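Local coordinates for protein Methylcobalamin\: coenzyme M methyltransferase (Methanosarcina mazei, PDB 4AY7) that catalyses transfer of a methyl group from a methylated corrinoid to coenzyme M in methanogenesis, using a zinc cofactor, at residues E135-I140 / N197-A202; T37-V42 / L67-L72; A118-D123 / A188-I193. All blocks are in the same frame, centred on the assembly; numbering follows the deposited sequence.

Contact 1. Residues E135-I140 / N197-A202; sequences EAIKII and NAMVEA
CG1 of I137 and CG of M199 each lie beside the backbone N, anti to the carbonyl carbon. In I137 this torsion (chi1 -68°) also places CG2 anti to the backbone N, and an extended chi2 carries CD1 onward to M199. The two branches of I137 thus have different partners. CD1 is the end that reaches M199, where it lies 3.8 Å from CG and also close to CB. The two side chains cross at about a right angle. The bend at chi3 of M199 (-79°) turns its far end away from 135-140, and the nearest approach is made by CB and CG. The other branch, CG2, rests on A202, 3.9 Å from its CB and 3.4 Å from its O.

Both helices belong to the outer layer of the TIM barrel of the URO-D family. Helix 130-144 precedes strand 150-155 and helix 178-202 follows it. They run in roughly the same direction, with the axes of the two short segments 9.2 Å apart at an angle of 28°. On the barrel side, I137 also touches L80 of strand 78-80. M199 also packs on V133 and L134, one turn earlier on helix 130-144.

A202 is the last residue of helix 178-202. The close approach here, 6.0 Å between the CA atoms of K138 and A202, is consistent with its small side chain. K138 closes the outer border with its carbon chain: CG lies 3.7 Å from A202 O, and CE comes near A202 CB. Its chain bends at chi3 and chi4, and NZ turns back to E135 OE1 in a long salt bridge of 3.6 Å.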
ATOM      1  N   GLU A 135       7.807 -14.894   6.269  1.00 23.53           N
ATOM      2  CA  GLU A 135       9.052 -15.052   6.944  1.00 25.11           C
ATOM      3  C   GLU A 135       9.814 -13.716   7.141  1.00 23.09           C
ATOM      4  O   GLU A 135      10.451 -13.534   8.153  1.00 22.43           O
ATOM      5  CB  GLU A 135       9.892 -16.079   6.207  1.00 28.19           C
ATOM      6  CG  GLU A 135      11.301 -16.194   6.733  1.00 32.55           C
ATOM      7  CD  GLU A 135      11.398 -16.975   8.051  1.00 39.31           C
ATOM      8  OE1 GLU A 135      10.346 -17.388   8.668  1.00 46.29           O
ATOM      9  OE2 GLU A 135      12.567 -17.258   8.428  1.00 47.36           O
ATOM     10  N   ALA A 136       9.741 -12.817   6.181  1.00 21.59           N
ATOM     11  CA  ALA A 136      10.439 -11.516   6.296  1.00 21.72           C
ATOM     12  C   ALA A 136       9.823 -10.658   7.404  1.00 21.60           C
ATOM     13  O   ALA A 136      10.535 -10.017   8.158  1.00 20.96           O
ATOM     14  CB  ALA A 136      10.494 -10.759   4.961  1.00 21.28           C
ATOM     15  N   ILE A 137       8.501 -10.762   7.558  1.00 21.26           N
ATOM     16  CA  ILE A 137       7.798 -10.055   8.643  1.00 21.33           C
ATOM     17  C   ILE A 137       8.312 -10.538   9.975  1.00 22.06           C
ATOM     18  O   ILE A 137       8.609  -9.737  10.838  1.00 21.71           O
ATOM     19  CB  ILE A 137       6.275 -10.260   8.574  1.00 21.21           C
ATOM     20  CG1 ILE A 137       5.751  -9.542   7.322  1.00 20.96           C
ATOM     21  CG2 ILE A 137       5.643  -9.763   9.887  1.00 21.52           C
ATOM     22  CD1 ILE A 137       4.305  -9.967   6.930  1.00 20.99           C
ATOM     23  N   LYS A 138       8.450 -11.847  10.123  1.00 24.25           N
ATOM     24  CA  LYS A 138       8.985 -12.401  11.396  1.00 25.71           C
ATOM     25  C   LYS A 138      10.414 -11.992  11.650  1.00 25.16           C
ATOM     26  O   LYS A 138      10.797 -11.692  12.783  1.00 25.47           O
ATOM     27  CB  LYS A 138       8.899 -13.911  11.383  1.00 27.25           C
ATOM     28  CG  LYS A 138       7.454 -14.370  11.308  1.00 29.65           C
ATOM     29  CD  LYS A 138       7.378 -15.869  11.062  1.00 32.09           C
ATOM     30  CE  LYS A 138       6.236 -16.234  10.092  1.00 33.95           C
ATOM     31  NZ  LYS A 138       6.745 -17.352   9.254  1.00 36.99           N
ATOM     32  N   ILE A 139      11.212 -11.955  10.597  1.00 24.16           N
ATOM     33  CA  ILE A 139      12.606 -11.485  10.739  1.00 24.11           C
ATOM     34  C   ILE A 139      12.646 -10.008  11.169  1.00 23.71           C
ATOM     35  O   ILE A 139      13.441  -9.629  12.028  1.00 23.92           O
ATOM     36  CB  ILE A 139      13.359 -11.600   9.454  1.00 24.14           C
ATOM     37  CG1 ILE A 139      13.502 -13.090   9.067  1.00 24.47           C
ATOM     38  CG2 ILE A 139      14.767 -10.985   9.558  1.00 24.15           C
ATOM     39  CD1 ILE A 139      14.151 -13.247   7.697  1.00 24.22           C
ATOM     40  N   ILE A 140      11.834  -9.174  10.516  1.00 22.79           N
ATOM     41  CA  ILE A 140      11.698  -7.726  10.901  1.00 22.69           C
ATOM     42  C   ILE A 140      11.265  -7.557  12.377  1.00 23.29           C
ATOM     43  O   ILE A 140      11.968  -6.936  13.152  1.00 24.09           O
ATOM     44  CB  ILE A 140      10.720  -6.987   9.976  1.00 21.88           C
ATOM     45  CG1 ILE A 140      11.348  -6.930   8.581  1.00 21.43           C
ATOM     46  CG2 ILE A 140      10.309  -5.604  10.564  1.00 20.98           C
ATOM     47  CD1 ILE A 140      10.346  -6.543   7.484  1.00 21.48           C
ATOM     48  N   ASN A 197      -4.801 -11.459   6.571  1.00 18.39           N
ATOM     49  CA  ASN A 197      -4.767 -12.046   7.872  1.00 19.07           C
ATOM     50  C   ASN A 197      -3.573 -12.842   8.213  1.00 19.99           C
ATOM     51  O   ASN A 197      -3.144 -12.875   9.390  1.00 20.64           O
ATOM     52  CB  ASN A 197      -6.094 -12.788   8.197  1.00 19.89           C
ATOM     53  CG  ASN A 197      -7.273 -11.840   8.457  1.00 20.14           C
ATOM     54  OD1 ASN A 197      -7.091 -10.803   9.011  1.00 19.75           O
ATOM     55  ND2 ASN A 197      -8.484 -12.217   8.038  1.00 20.94           N
ATOM     56  N   ALA A 198      -3.001 -13.534   7.206  1.00 19.89           N
ATOM     57  CA  ALA A 198      -1.732 -14.190   7.400  1.00 20.40           C
ATOM     58  C   ALA A 198      -0.631 -13.225   7.725  1.00 20.12           C
ATOM     59  O   ALA A 198       0.225 -13.549   8.560  1.00 20.94           O
ATOM     60  CB  ALA A 198      -1.313 -15.037   6.183  1.00 19.96           C
ATOM     61  N   MET A 199      -0.538 -12.117   7.002  1.00 19.68           N
ATOM     62  CA  MET A 199       0.473 -11.101   7.362  1.00 20.15           C
ATOM     63  C   MET A 199       0.259 -10.576   8.787  1.00 20.58           C
ATOM     64  O   MET A 199       1.226 -10.436   9.526  1.00 21.21           O
ATOM     65  CB  MET A 199       0.491  -9.933   6.379  1.00 20.64           C
ATOM     66  CG  MET A 199       1.014 -10.282   5.021  1.00 21.42           C
ATOM     67  SD  MET A 199       1.479  -8.894   3.929  1.00 23.09           S
ATOM     68  CE  MET A 199      -0.118  -8.387   3.329  1.00 23.40           C
ATOM     69  N   VAL A 200      -0.996 -10.372   9.190  1.00 20.23           N
ATOM     70  CA  VAL A 200      -1.276  -9.984  10.550  1.00 22.01           C
ATOM     71  C   VAL A 200      -0.763 -11.037  11.514  1.00 23.67           C
ATOM     72  O   VAL A 200      -0.094 -10.688  12.494  1.00 23.98           O
ATOM     73  CB  VAL A 200      -2.797  -9.686  10.772  1.00 21.92           C
ATOM     74  CG1 VAL A 200      -3.124  -9.489  12.259  1.00 23.29           C
ATOM     75  CG2 VAL A 200      -3.232  -8.454   9.945  1.00 21.50           C
ATOM     76  N   GLU A 201      -1.082 -12.318  11.261  1.00 26.15           N
ATOM     77  CA  GLU A 201      -0.634 -13.423  12.156  1.00 28.09           C
ATOM     78  C   GLU A 201       0.879 -13.470  12.198  1.00 26.49           C
ATOM     79  O   GLU A 201       1.433 -13.829  13.218  1.00 27.43           O
ATOM     80  CB  GLU A 201      -1.237 -14.800  11.776  1.00 32.41           C
ATOM     81  CG  GLU A 201      -2.734 -14.971  12.157  1.00 38.53           C
ATOM     82  CD  GLU A 201      -3.673 -15.799  11.174  1.00 44.43           C
ATOM     83  OE1 GLU A 201      -3.197 -16.561  10.270  1.00 55.83           O
ATOM     84  OE2 GLU A 201      -4.941 -15.696  11.300  1.00 47.62           O
ATOM     85  N   ALA A 202       1.546 -13.100  11.114  1.00 24.52           N
ATOM     86  CA  ALA A 202       3.019 -13.092  11.085  1.00 25.01           C
ATOM     87  C   ALA A 202       3.608 -11.945  11.859  1.00 24.61           C
ATOM     88  O   ALA A 202       4.773 -12.018  12.225  1.00 26.12           O
ATOM     89  CB  ALA A 202       3.606 -13.062   9.641  1.00 23.58           C
TER

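Contact 2. Residues T37-V42 / L67-L72; sequences TQTGIV and LANHEL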
ATOM      1  N   THR A  37       3.388   2.928   1.494  1.00 21.37           N
ATOM      2  CA  THR A  37       3.545   2.485   0.135  1.00 21.31           C
ATOM      3  C   THR A  37       5.016   1.983   0.025  1.00 21.08           C
ATOM      4  O   THR A  37       5.780   2.120   0.965  1.00 21.43           O
ATOM      5  CB  THR A  37       3.306   3.675  -0.804  1.00 22.14           C
ATOM      6  OG1 THR A  37       4.149   4.759  -0.386  1.00 23.64           O
ATOM      7  CG2 THR A  37       1.810   4.142  -0.704  1.00 23.47           C
ATOM      8  N   GLN A  38       5.433   1.473  -1.110  1.00 19.84           N
ATOM      9  CA  GLN A  38       6.706   0.738  -1.146  1.00 20.47           C
ATOM     10  C   GLN A  38       7.926   1.662  -0.830  1.00 20.58           C
ATOM     11  O   GLN A  38       7.969   2.838  -1.250  1.00 19.81           O
ATOM     12  CB  GLN A  38       6.846  -0.039  -2.486  1.00 21.02           C
ATOM     13  CG  GLN A  38       7.590   0.657  -3.609  1.00 20.89           C
ATOM     14  CD  GLN A  38       9.111   0.538  -3.476  1.00 21.23           C
ATOM     15  OE1 GLN A  38       9.586  -0.483  -2.965  1.00 21.74           O
ATOM     16  NE2 GLN A  38       9.867   1.611  -3.828  1.00 19.73           N
ATOM     17  N   THR A  39       8.867   1.125  -0.066  1.00 20.21           N
ATOM     18  CA  THR A  39      10.023   1.895   0.424  1.00 21.74           C
ATOM     19  C   THR A  39      11.421   1.478  -0.130  1.00 22.24           C
ATOM     20  O   THR A  39      12.464   1.937   0.336  1.00 24.18           O
ATOM     21  CB  THR A  39      10.045   1.729   1.950  1.00 22.58           C
ATOM     22  OG1 THR A  39      10.121   0.331   2.282  1.00 24.48           O
ATOM     23  CG2 THR A  39       8.749   2.336   2.567  1.00 22.38           C
ATOM     24  N   GLY A  40      11.455   0.576  -1.090  1.00 21.90           N
ATOM     25  CA  GLY A  40      12.739   0.127  -1.668  1.00 21.90           C
ATOM     26  C   GLY A  40      13.373   1.184  -2.562  1.00 21.75           C
ATOM     27  O   GLY A  40      12.737   1.631  -3.520  1.00 20.72           O
ATOM     28  N   ILE A  41      14.630   1.562  -2.256  1.00 21.31           N
ATOM     29  CA  ILE A  41      15.344   2.610  -3.032  1.00 21.46           C
ATOM     30  C   ILE A  41      16.716   2.084  -3.370  1.00 22.22           C
ATOM     31  O   ILE A  41      17.324   1.367  -2.566  1.00 22.22           O
ATOM     32  CB  ILE A  41      15.319   4.004  -2.352  1.00 21.52           C
ATOM     33  CG1 ILE A  41      16.125   4.019  -1.056  1.00 21.91           C
ATOM     34  CG2 ILE A  41      13.886   4.421  -2.024  1.00 20.90           C
ATOM     35  CD1 ILE A  41      16.314   5.387  -0.423  1.00 21.25           C
ATOM     36  N   VAL A  42      17.139   2.368  -4.589  1.00 22.71           N
ATOM     37  CA  VAL A  42      18.393   1.854  -5.123  1.00 23.46           C
ATOM     38  C   VAL A  42      19.566   2.225  -4.241  1.00 24.04           C
ATOM     39  O   VAL A  42      20.459   1.421  -4.101  1.00 25.17           O
ATOM     40  CB  VAL A  42      18.622   2.302  -6.588  1.00 23.96           C
ATOM     41  CG1 VAL A  42      19.979   1.836  -7.134  1.00 25.16           C
ATOM     42  CG2 VAL A  42      17.477   1.814  -7.474  1.00 23.10           C
ATOM     43  N   LEU A  67      14.385  -2.828   6.524  1.00 29.83           N
ATOM     44  CA  LEU A  67      14.882  -2.292   7.748  1.00 31.80           C
ATOM     45  C   LEU A  67      15.770  -1.099   7.430  1.00 32.80           C
ATOM     46  O   LEU A  67      15.848  -0.174   8.228  1.00 33.72           O
ATOM     47  CB  LEU A  67      15.683  -3.322   8.538  1.00 31.97           C
ATOM     48  CG  LEU A  67      14.868  -4.356   9.307  1.00 34.12           C
ATOM     49  CD1 LEU A  67      14.495  -3.939  10.736  1.00 34.14           C
ATOM     50  CD2 LEU A  67      13.577  -4.590   8.560  1.00 34.77           C
ATOM     51  N   ALA A  68      16.426  -1.133   6.267  1.00 32.88           N
ATOM     52  CA  ALA A  68      17.380  -0.109   5.885  1.00 33.05           C
ATOM     53  C   ALA A  68      16.674   1.215   5.685  1.00 33.71           C
ATOM     54  O   ALA A  68      17.259   2.249   6.069  1.00 37.49           O
ATOM     55  CB  ALA A  68      18.205  -0.532   4.640  1.00 32.85           C
ATOM     56  N   ASN A  69      15.442   1.210   5.139  1.00 31.48           N
ATOM     57  CA  ASN A  69      14.668   2.440   4.972  1.00 34.92           C
ATOM     58  C   ASN A  69      13.783   2.704   6.201  1.00 36.25           C
ATOM     59  O   ASN A  69      12.654   3.288   6.083  1.00 35.84           O
ATOM     60  CB  ASN A  69      13.797   2.452   3.675  1.00 35.52           C
ATOM     61  CG  ASN A  69      13.406   3.882   3.255  1.00 38.45           C
ATOM     62  OD1 ASN A  69      13.658   4.828   4.021  1.00 41.28           O
ATOM     63  ND2 ASN A  69      12.840   4.062   2.050  1.00 37.18           N
ATOM     64  N   HIS A  70      14.266   2.190   7.336  1.00 34.14           N
ATOM     65  CA  HIS A  70      13.770   2.511   8.648  1.00 32.00           C
ATOM     66  C   HIS A  70      14.940   3.024   9.447  1.00 31.02           C
ATOM     67  O   HIS A  70      14.905   4.112  10.020  1.00 29.25           O
ATOM     68  CB  HIS A  70      13.138   1.275   9.307  1.00 31.37           C
ATOM     69  CG  HIS A  70      12.922   1.433  10.765  1.00 32.26           C
ATOM     70  ND1 HIS A  70      12.156   2.425  11.273  1.00 35.48           N
ATOM     71  CD2 HIS A  70      13.430   0.730  11.843  1.00 32.71           C
ATOM     72  CE1 HIS A  70      12.170   2.360  12.624  1.00 35.93           C
ATOM     73  NE2 HIS A  70      12.947   1.316  12.976  1.00 33.96           N
ATOM     74  N   GLU A  71      15.981   2.228   9.496  1.00 30.99           N
ATOM     75  CA  GLU A  71      17.133   2.543  10.314  1.00 33.84           C
ATOM     76  C   GLU A  71      18.000   3.711   9.755  1.00 31.84           C
ATOM     77  O   GLU A  71      18.463   4.521  10.522  1.00 32.73           O
ATOM     78  CB  GLU A  71      17.899   1.245  10.665  1.00 38.63           C
ATOM     79  CG  GLU A  71      17.025   0.392  11.618  1.00 45.09           C
ATOM     80  CD  GLU A  71      17.646  -0.920  12.132  1.00 54.41           C
ATOM     81  OE1 GLU A  71      18.848  -1.171  11.878  1.00 61.37           O
ATOM     82  OE2 GLU A  71      16.912  -1.703  12.812  1.00 61.21           O
ATOM     83  N   LEU A  72      18.127   3.837   8.438  1.00 29.02           N
ATOM     84  CA  LEU A  72      18.858   4.934   7.833  1.00 28.99           C
ATOM     85  C   LEU A  72      17.998   6.178   7.504  1.00 28.45           C
ATOM     86  O   LEU A  72      18.527   7.313   7.416  1.00 28.53           O
ATOM     87  CB  LEU A  72      19.616   4.435   6.590  1.00 29.07           C
ATOM     88  CG  LEU A  72      20.782   3.521   6.935  1.00 29.33           C
ATOM     89  CD1 LEU A  72      21.301   2.796   5.712  1.00 29.79           C
ATOM     90  CD2 LEU A  72      21.889   4.346   7.594  1.00 30.86           C
TER
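N69 and T39 are joined by one hydrogen bond from a side chain to the backbone. N69 ND2 donates to T39 O at 2.8 Å, and the bond is almost straight (174°). It meets the oxygen in the carbonyl plane, on a lone pair. The oxygen in turn lies in the plane of the N69 amide. The CG of N69 stands anti to its backbone N (chi1 -159°), which sends the amide across to the loop. Its other end is held as well: OD1 is hydrogen-bonded to S73 OG, four residues on.

Further hydrogen bonds lie within the loop. Q38 OE1 accepts from G40 N at 2.9 Å, with the donor above the carbonyl plane. Q38 NE2 donates to G40 O, also at 2.9 Å and nearly straight. The peptide between T39 and G40 is thereby gripped at both ends, its C=O by N69 and its N-H by Q38. The loop connects helix 15-24 to helix 42-48 in this TIM-barrel enzyme, and I41 is the N-cap of the second helix. Q38 binds coenzyme M in another structure of the protein, and T37 OG1 bonds to the backbone O of the zinc ligand C325. N69 probably acts from a second shell, steadying the backbone next to Q38. With an alanine in place of N69, T39 O would probably be left without this donor and S73 OG without this acceptor, and the loop next to Q38 would be less firmly held.

Van der Waals contacts are few. T39 CB lies 3.6 Å from N69 ND2, alongside the bond. I41 CG2 approaches the same nitrogen more loosely, at 4.2 Å, while L44 of helix 42-48 also touches N69.

Contact 3. Residues A118-D123 / A188-I193; sequences AAVPAD and ATEASI
The carboxylate of E190 turns one face toward V120, and the valine methyl CG2 lies over that face, displaced toward OE2. CG2 is 3.3 Å from OE2 and 3.6 Å from CD. It also lies 3.7 Å from E190 CG, so the methyl sits against the end of the glutamate and its last methylene together. E190 reaches this place because CG is anti to the backbone N (chi1 176°) and the chain runs extended beyond it.

A second flat group, the A188 carbonyl, is engaged within the helix. S192 N and S192 OG both donate to A188 O, from opposite faces of its plane. The hydroxyl bond is 3.0 Å long.

V120 belongs to the loop between strand 105-108 and helix 130-144. It lies against helix 178-202, one of the outer helices of the TIM barrel. CG2 also approaches A191, 4.1 Å from its CB, and the same valine touches I187 and I194 one turn to either side. A191 and P121 both pack on M91.

The chemistry is that of an apolar methyl set against a carboxylate that is probably charged. The side chain of V120 offers the carboxylate no hydrogen-bond donor, so the methyl probably shields one face of it without satisfying it. Since E190 is exposed, its charge is likely to stay hydrated.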
ATOM      1  N   ALA A 118     -11.791 -21.562 -11.446  1.00 28.40           N
ATOM      2  CA  ALA A 118     -11.158 -20.494 -10.625  1.00 26.97           C
ATOM      3  C   ALA A 118     -11.639 -20.567  -9.225  1.00 27.31           C
ATOM      4  O   ALA A 118     -12.863 -20.602  -9.016  1.00 27.21           O
ATOM      5  CB  ALA A 118     -11.478 -19.135 -11.189  1.00 24.96           C
ATOM      6  N   ALA A 119     -10.735 -20.633  -8.267  1.00 26.59           N
ATOM      7  CA  ALA A 119     -11.126 -20.735  -6.861  1.00 27.91           C
ATOM      8  C   ALA A 119      -9.940 -20.217  -6.054  1.00 28.67           C
ATOM      9  O   ALA A 119      -8.851 -20.096  -6.546  1.00 29.73           O
ATOM     10  CB  ALA A 119     -11.435 -22.194  -6.482  1.00 28.59           C
ATOM     11  N   VAL A 120     -10.110 -20.007  -4.791  1.00 28.09           N
ATOM     12  CA  VAL A 120      -8.952 -19.801  -3.991  1.00 27.87           C
ATOM     13  C   VAL A 120      -8.390 -21.165  -3.622  1.00 28.49           C
ATOM     14  O   VAL A 120      -9.059 -21.906  -2.939  1.00 30.05           O
ATOM     15  CB  VAL A 120      -9.312 -19.052  -2.739  1.00 27.00           C
ATOM     16  CG1 VAL A 120      -8.060 -18.793  -1.920  1.00 26.70           C
ATOM     17  CG2 VAL A 120      -9.994 -17.747  -3.119  1.00 27.25           C
ATOM     18  N   PRO A 121      -7.156 -21.447  -3.992  1.00 29.05           N
ATOM     19  CA  PRO A 121      -6.546 -22.725  -3.637  1.00 29.97           C
ATOM     20  C   PRO A 121      -6.426 -22.974  -2.128  1.00 30.40           C
ATOM     21  O   PRO A 121      -6.227 -22.042  -1.368  1.00 28.88           O
ATOM     22  CB  PRO A 121      -5.182 -22.702  -4.376  1.00 31.08           C
ATOM     23  CG  PRO A 121      -4.975 -21.290  -4.869  1.00 30.02           C
ATOM     24  CD  PRO A 121      -6.162 -20.463  -4.459  1.00 28.67           C
ATOM     25  N   ALA A 122      -6.665 -24.220  -1.697  1.00 29.20           N
ATOM     26  CA  ALA A 122      -6.744 -24.528  -0.299  1.00 30.24           C
ATOM     27  C   ALA A 122      -5.420 -24.252   0.353  1.00 31.00           C
ATOM     28  O   ALA A 122      -5.359 -23.923   1.555  1.00 34.86           O
ATOM     29  CB  ALA A 122      -7.161 -25.970  -0.053  1.00 31.97           C
ATOM     30  N   ASP A 123      -4.352 -24.288  -0.427  1.00 30.10           N
ATOM     31  CA  ASP A 123      -3.053 -24.079   0.133  1.00 31.02           C
ATOM     32  C   ASP A 123      -2.401 -22.764  -0.305  1.00 28.04           C
ATOM     33  O   ASP A 123      -1.158 -22.685  -0.405  1.00 26.94           O
ATOM     34  CB  ASP A 123      -2.151 -25.245  -0.236  1.00 32.69           C
ATOM     35  CG  ASP A 123      -1.919 -25.335  -1.744  1.00 36.59           C
ATOM     36  OD1 ASP A 123      -2.698 -24.735  -2.548  1.00 37.06           O
ATOM     37  OD2 ASP A 123      -0.961 -26.006  -2.151  1.00 41.44           O
ATOM     38  N   ALA A 188     -11.203 -12.862  -5.776  1.00 19.89           N
ATOM     39  CA  ALA A 188     -10.113 -11.940  -5.420  1.00 19.84           C
ATOM     40  C   ALA A 188     -10.256 -11.452  -3.981  1.00 19.48           C
ATOM     41  O   ALA A 188      -9.246 -11.426  -3.287  1.00 18.91           O
ATOM     42  CB  ALA A 188     -10.048 -10.718  -6.378  1.00 18.89           C
ATOM     43  N   THR A 189     -11.491 -11.143  -3.499  1.00 19.80           N
ATOM     44  CA  THR A 189     -11.651 -10.583  -2.154  1.00 20.49           C
ATOM     45  C   THR A 189     -11.359 -11.644  -1.106  1.00 21.30           C
ATOM     46  O   THR A 189     -10.667 -11.358  -0.121  1.00 20.87           O
ATOM     47  CB  THR A 189     -13.030  -9.926  -1.983  1.00 20.87           C
ATOM     48  OG1 THR A 189     -13.130  -8.939  -3.001  1.00 20.98           O
ATOM     49  CG2 THR A 189     -13.276  -9.276  -0.601  1.00 20.45           C
ATOM     50  N   GLU A 190     -11.804 -12.867  -1.379  1.00 21.99           N
ATOM     51  CA  GLU A 190     -11.596 -13.954  -0.484  1.00 23.68           C
ATOM     52  C   GLU A 190     -10.085 -14.202  -0.312  1.00 21.62           C
ATOM     53  O   GLU A 190      -9.599 -14.411   0.781  1.00 20.16           O
ATOM     54  CB  GLU A 190     -12.296 -15.194  -1.053  1.00 28.26           C
ATOM     55  CG  GLU A 190     -12.111 -16.491  -0.300  1.00 32.05           C
ATOM     56  CD  GLU A 190     -12.877 -17.666  -0.976  1.00 39.49           C
ATOM     57  OE1 GLU A 190     -14.048 -17.446  -1.442  1.00 44.45           O
ATOM     58  OE2 GLU A 190     -12.313 -18.816  -1.039  1.00 43.37           O
ATOM     59  N   ALA A 191      -9.390 -14.295  -1.427  1.00 20.69           N
ATOM     60  CA  ALA A 191      -7.935 -14.557  -1.411  1.00 19.82           C
ATOM     61  C   ALA A 191      -7.256 -13.411  -0.666  1.00 19.02           C
ATOM     62  O   ALA A 191      -6.320 -13.618   0.102  1.00 18.93           O
ATOM     63  CB  ALA A 191      -7.348 -14.689  -2.858  1.00 18.70           C
ATOM     64  N   SER A 192      -7.691 -12.198  -0.926  1.00 18.89           N
ATOM     65  CA  SER A 192      -7.072 -10.985  -0.308  1.00 18.39           C
ATOM     66  C   SER A 192      -7.165 -11.030   1.211  1.00 18.33           C
ATOM     67  O   SER A 192      -6.202 -10.756   1.913  1.00 17.57           O
ATOM     68  CB  SER A 192      -7.733  -9.703  -0.886  1.00 19.08           C
ATOM     69  OG  SER A 192      -7.232  -9.508  -2.227  1.00 19.73           O
ATOM     70  N   ILE A 193      -8.319 -11.433   1.717  1.00 18.68           N
ATOM     71  CA  ILE A 193      -8.549 -11.426   3.160  1.00 18.86           C
ATOM     72  C   ILE A 193      -7.662 -12.503   3.792  1.00 19.03           C
ATOM     73  O   ILE A 193      -7.008 -12.281   4.850  1.00 19.57           O
ATOM     74  CB  ILE A 193     -10.034 -11.714   3.437  1.00 19.37           C
ATOM     75  CG1 ILE A 193     -10.824 -10.511   3.028  1.00 19.64           C
ATOM     76  CG2 ILE A 193     -10.233 -12.161   4.862  1.00 19.54           C
ATOM     77  CD1 ILE A 193     -12.297 -10.786   2.954  1.00 20.44           C
TER

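In the fold
From the N terminus, contact 2 comes first. It closes a loop from 37-42 to 67-72 that is mostly helix, and it ties the coenzyme M side of the barrel to helix 59-71. It is complete before the others open. Contact 3 opens at 118-123 and contact 1 at 135-140. Contact 3 then closes at 188-193 and contact 1 at 197-202, so the two cross. Both end on helix 178-202, which thus holds the loop before helix 130-144 and then that helix itself. Contacts 1 and 2 touch where I140 packs on L67. Contacts 2 and 3 do not touch, and their centres lie 30 Å apart.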